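Long-range contact in PadR family transcriptional regulator (PDB 5ZQH), which probably binds DNA as a dimeric PadR-family transcriptional regulator, through a winged helix-turn-helix domain, to control gene expression in Streptococcus pneumoniae: residues 7-15 with 82-90. Numbering follows the deposited sequence.
Sequences GVLEGCVLD and RVSVFWQQW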
loop_
_atom_site.group_PDB
_atom_site.type_symbol
_atom_site.label_atom_id
_atom_site.label_comp_id
_atom_site.label_asym_id
_atom_site.label_seq_id
_atom_site.Cartn_x
_atom_site.Cartn_y
_atom_site.Cartn_z
ATOM N N GLY A 7 -4.215 -0.887 -1.238
ATOM C CA GLY A 7 -3.478 -2.140 -1.104
ATOM C C GLY A 7 -3.788 -2.858 0.195
ATOM O O GLY A 7 -3.963 -4.081 0.201
ATOM N N VAL A 8 -3.874 -2.091 1.286
ATOM C CA VAL A 8 -4.168 -2.648 2.613
ATOM C C VAL A 8 -5.591 -3.227 2.694
ATOM O O VAL A 8 -5.738 -4.411 3.055
ATOM C CB VAL A 8 -3.836 -1.667 3.774
ATOM C CG1 VAL A 8 -4.397 -2.160 5.102
ATOM C CG2 VAL A 8 -2.330 -1.479 3.891
ATOM N N LEU A 9 -6.620 -2.435 2.349
ATOM C CA LEU A 9 -7.995 -2.973 2.369
ATOM C C LEU A 9 -8.242 -4.135 1.413
ATOM O O LEU A 9 -9.070 -4.994 1.720
ATOM C CB LEU A 9 -9.138 -1.934 2.321
ATOM C CG LEU A 9 -9.220 -0.575 1.640
ATOM C CD1 LEU A 9 -10.594 -0.369 1.008
ATOM C CD2 LEU A 9 -8.982 0.490 2.691
ATOM N N GLU A 10 -7.526 -4.176 0.286
ATOM C CA GLU A 10 -7.614 -5.327 -0.617
ATOM C C GLU A 10 -7.201 -6.598 0.115
ATOM O O GLU A 10 -7.996 -7.532 0.226
ATOM C CB GLU A 10 -6.784 -5.149 -1.888
ATOM C CG GLU A 10 -7.148 -6.172 -2.956
ATOM C CD GLU A 10 -6.159 -6.227 -4.100
ATOM O OE1 GLU A 10 -5.069 -6.816 -3.920
ATOM O OE2 GLU A 10 -6.483 -5.698 -5.190
ATOM N N GLY A 11 -5.967 -6.597 0.626
ATOM C CA GLY A 11 -5.428 -7.680 1.448
ATOM C C GLY A 11 -6.290 -8.046 2.641
ATOM O O GLY A 11 -6.546 -9.231 2.871
ATOM N N CYS A 12 -6.752 -7.030 3.378
ATOM C CA CYS A 12 -7.623 -7.227 4.555
ATOM C C CYS A 12 -8.987 -7.837 4.214
ATOM O O CYS A 12 -9.411 -8.783 4.877
ATOM C CB CYS A 12 -7.778 -5.932 5.370
ATOM S SG CYS A 12 -6.263 -5.409 6.216
ATOM N N VAL A 13 -9.652 -7.309 3.179
ATOM C CA VAL A 13 -10.933 -7.867 2.665
ATOM C C VAL A 13 -10.778 -9.325 2.196
ATOM O O VAL A 13 -11.598 -10.182 2.529
ATOM C CB VAL A 13 -11.586 -6.950 1.581
ATOM C CG1 VAL A 13 -12.619 -7.680 0.730
ATOM C CG2 VAL A 13 -12.233 -5.737 2.233
ATOM N N LEU A 14 -9.717 -9.581 1.436
ATOM C CA LEU A 14 -9.337 -10.924 0.990
ATOM C C LEU A 14 -9.091 -11.903 2.149
ATOM O O LEU A 14 -9.584 -13.038 2.113
ATOM C CB LEU A 14 -8.108 -10.838 0.074
ATOM C CG LEU A 14 -8.116 -11.220 -1.418
ATOM C CD1 LEU A 14 -9.489 -11.277 -2.079
ATOM C CD2 LEU A 14 -7.164 -10.317 -2.195
ATOM N N ASP A 15 -8.356 -11.451 3.170
ATOM C CA ASP A 15 -8.074 -12.251 4.373
ATOM C C ASP A 15 -9.341 -12.594 5.160
ATOM O O ASP A 15 -9.526 -13.747 5.554
ATOM C CB ASP A 15 -7.047 -11.548 5.271
ATOM C CG ASP A 15 -6.487 -12.460 6.363
ATOM O OD1 ASP A 15 -5.830 -13.473 6.034
ATOM O OD2 ASP A 15 -6.694 -12.148 7.555
ATOM N N ARG A 82 -3.469 -14.831 -3.685
ATOM C CA ARG A 82 -3.318 -13.377 -3.562
ATOM C C ARG A 82 -3.186 -12.897 -2.112
ATOM O O ARG A 82 -2.539 -11.876 -1.854
ATOM C CB ARG A 82 -4.480 -12.641 -4.254
ATOM C CG ARG A 82 -4.525 -12.758 -5.775
ATOM C CD ARG A 82 -3.476 -11.915 -6.491
ATOM N NE ARG A 82 -3.462 -12.197 -7.931
ATOM C CZ ARG A 82 -2.936 -11.406 -8.868
ATOM N NH1 ARG A 82 -2.372 -10.246 -8.548
ATOM N NH2 ARG A 82 -2.992 -11.777 -10.142
ATOM N N VAL A 83 -3.807 -13.625 -1.184
ATOM C CA VAL A 83 -3.756 -13.288 0.242
ATOM C C VAL A 83 -2.474 -13.802 0.914
ATOM O O VAL A 83 -1.945 -13.143 1.816
ATOM C CB VAL A 83 -5.061 -13.680 1.002
ATOM C CG1 VAL A 83 -5.236 -15.187 1.129
ATOM C CG2 VAL A 83 -5.113 -13.013 2.368
ATOM N N SER A 84 -1.976 -14.959 0.470
ATOM C CA SER A 84 -0.664 -15.448 0.905
ATOM C C SER A 84 0.444 -14.530 0.376
ATOM O O SER A 84 1.390 -14.236 1.100
ATOM C CB SER A 84 -0.434 -16.909 0.494
ATOM O OG SER A 84 -0.134 -17.016 -0.885
ATOM N N VAL A 85 0.293 -14.078 -0.875
ATOM C CA VAL A 85 1.133 -13.023 -1.472
ATOM C C VAL A 85 1.091 -11.746 -0.625
ATOM O O VAL A 85 2.144 -11.182 -0.322
ATOM C CB VAL A 85 0.758 -12.736 -2.961
ATOM C CG1 VAL A 85 1.278 -11.381 -3.437
ATOM C CG2 VAL A 85 1.295 -13.833 -3.869
ATOM N N PHE A 86 -0.121 -11.323 -0.239
ATOM C CA PHE A 86 -0.332 -10.156 0.630
ATOM C C PHE A 86 0.425 -10.235 1.958
ATOM O O PHE A 86 1.114 -9.279 2.323
ATOM C CB PHE A 86 -1.829 -9.884 0.884
ATOM C CG PHE A 86 -2.085 -8.897 2.004
ATOM C CD1 PHE A 86 -1.861 -7.529 1.817
ATOM C CD2 PHE A 86 -2.529 -9.338 3.253
ATOM C CE1 PHE A 86 -2.077 -6.625 2.850
ATOM C CE2 PHE A 86 -2.751 -8.438 4.288
ATOM C CZ PHE A 86 -2.523 -7.080 4.085
ATOM N N TRP A 87 0.286 -11.356 2.671
ATOM C CA TRP A 87 0.945 -11.519 3.972
ATOM C C TRP A 87 2.462 -11.590 3.892
ATOM O O TRP A 87 3.148 -11.099 4.789
ATOM C CB TRP A 87 0.382 -12.704 4.763
ATOM C CG TRP A 87 -0.997 -12.448 5.312
ATOM C CD1 TRP A 87 -2.115 -13.202 5.097
ATOM C CD2 TRP A 87 -1.406 -11.356 6.154
ATOM N NE1 TRP A 87 -3.191 -12.660 5.758
ATOM C CE2 TRP A 87 -2.788 -11.527 6.413
ATOM C CE3 TRP A 87 -0.739 -10.258 6.721
ATOM C CZ2 TRP A 87 -3.522 -10.636 7.212
ATOM C CZ3 TRP A 87 -1.468 -9.372 7.520
ATOM C CH2 TRP A 87 -2.847 -9.570 7.757
ATOM N N GLN A 88 2.977 -12.181 2.818
ATOM C CA GLN A 88 4.418 -12.178 2.556
ATOM C C GLN A 88 4.913 -10.771 2.204
ATOM O O GLN A 88 5.950 -10.329 2.713
ATOM C CB GLN A 88 4.785 -13.177 1.459
ATOM C CG GLN A 88 4.566 -14.623 1.864
ATOM C CD GLN A 88 4.940 -15.593 0.767
ATOM O OE1 GLN A 88 4.070 -16.129 0.073
ATOM N NE2 GLN A 88 6.242 -15.825 0.597
ATOM N N GLN A 89 4.155 -10.077 1.356
ATOM C CA GLN A 89 4.465 -8.697 0.975
ATOM C C GLN A 89 4.326 -7.724 2.146
ATOM O O GLN A 89 5.110 -6.788 2.257
ATOM C CB GLN A 89 3.610 -8.242 -0.206
ATOM C CG GLN A 89 4.244 -7.121 -1.012
ATOM C CD GLN A 89 3.554 -6.864 -2.338
ATOM O OE1 GLN A 89 4.210 -6.772 -3.374
ATOM N NE2 GLN A 89 2.229 -6.736 -2.312
ATOM N N TRP A 90 3.344 -7.955 3.017
ATOM C CA TRP A 90 3.168 -7.122 4.205
ATOM C C TRP A 90 4.322 -7.299 5.202
ATOM O O TRP A 90 4.853 -6.302 5.700
ATOM C CB TRP A 90 1.809 -7.340 4.889
ATOM C CG TRP A 90 1.664 -6.466 6.090
ATOM C CD1 TRP A 90 1.815 -6.837 7.403
ATOM C CD2 TRP A 90 1.401 -5.059 6.098
ATOM N NE1 TRP A 90 1.637 -5.749 8.228
ATOM C CE2 TRP A 90 1.382 -4.645 7.456
ATOM C CE3 TRP A 90 1.166 -4.107 5.092
ATOM C CZ2 TRP A 90 1.137 -3.317 7.834
ATOM C CZ3 TRP A 90 0.919 -2.786 5.467
ATOM C CH2 TRP A 90 0.909 -2.404 6.832
#
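G11 and F86 show how a ring can pack flat against a helix at a position that has no side chain. The CA of G11 lies over the centre of the F86 ring, 3.5 Å from its centroid and almost on the ring normal, a CH-pi contact. F86 reaches it with CG anti to its backbone N (chi1 167°) and enters as a knob among G7, V8, G11 and C12. The helix segments approach to 9.3 Å between axes and cross steeply, at 128° between their N-to-C directions.

Apolar contacts flank this centre. V8 CG2 meets W90 CZ3 at 3.8 Å. V83 CG2 rests 3.7 Å from D15 CA. L14 and R82 lie side by side, CD2 of the first against CB of the second.

The polar component is one nearly straight hydrogen bond, from W87 NE1 to D15 OD1 at 2.8 Å. The oxygen lies in the indole plane, yet the donor comes from above the carboxylate, the two planes being 84° apart. Q19 binds OD2, so both carboxylate oxygens are engaged.

The contact joins the N-terminal helix 3-19 of the winged helix-turn-helix domain to the long C-terminal helix 77-101. W90 stacks on W90 of the second subunit, and V97 of that subunit packs on V8, W87 and W90. Glycine-aromatic packing, together with one directional indole-carboxylate bond, thus implies close backbone approach at G11 and a defined rotation of the W87 and D15 groups, where both helices also reach the second subunit.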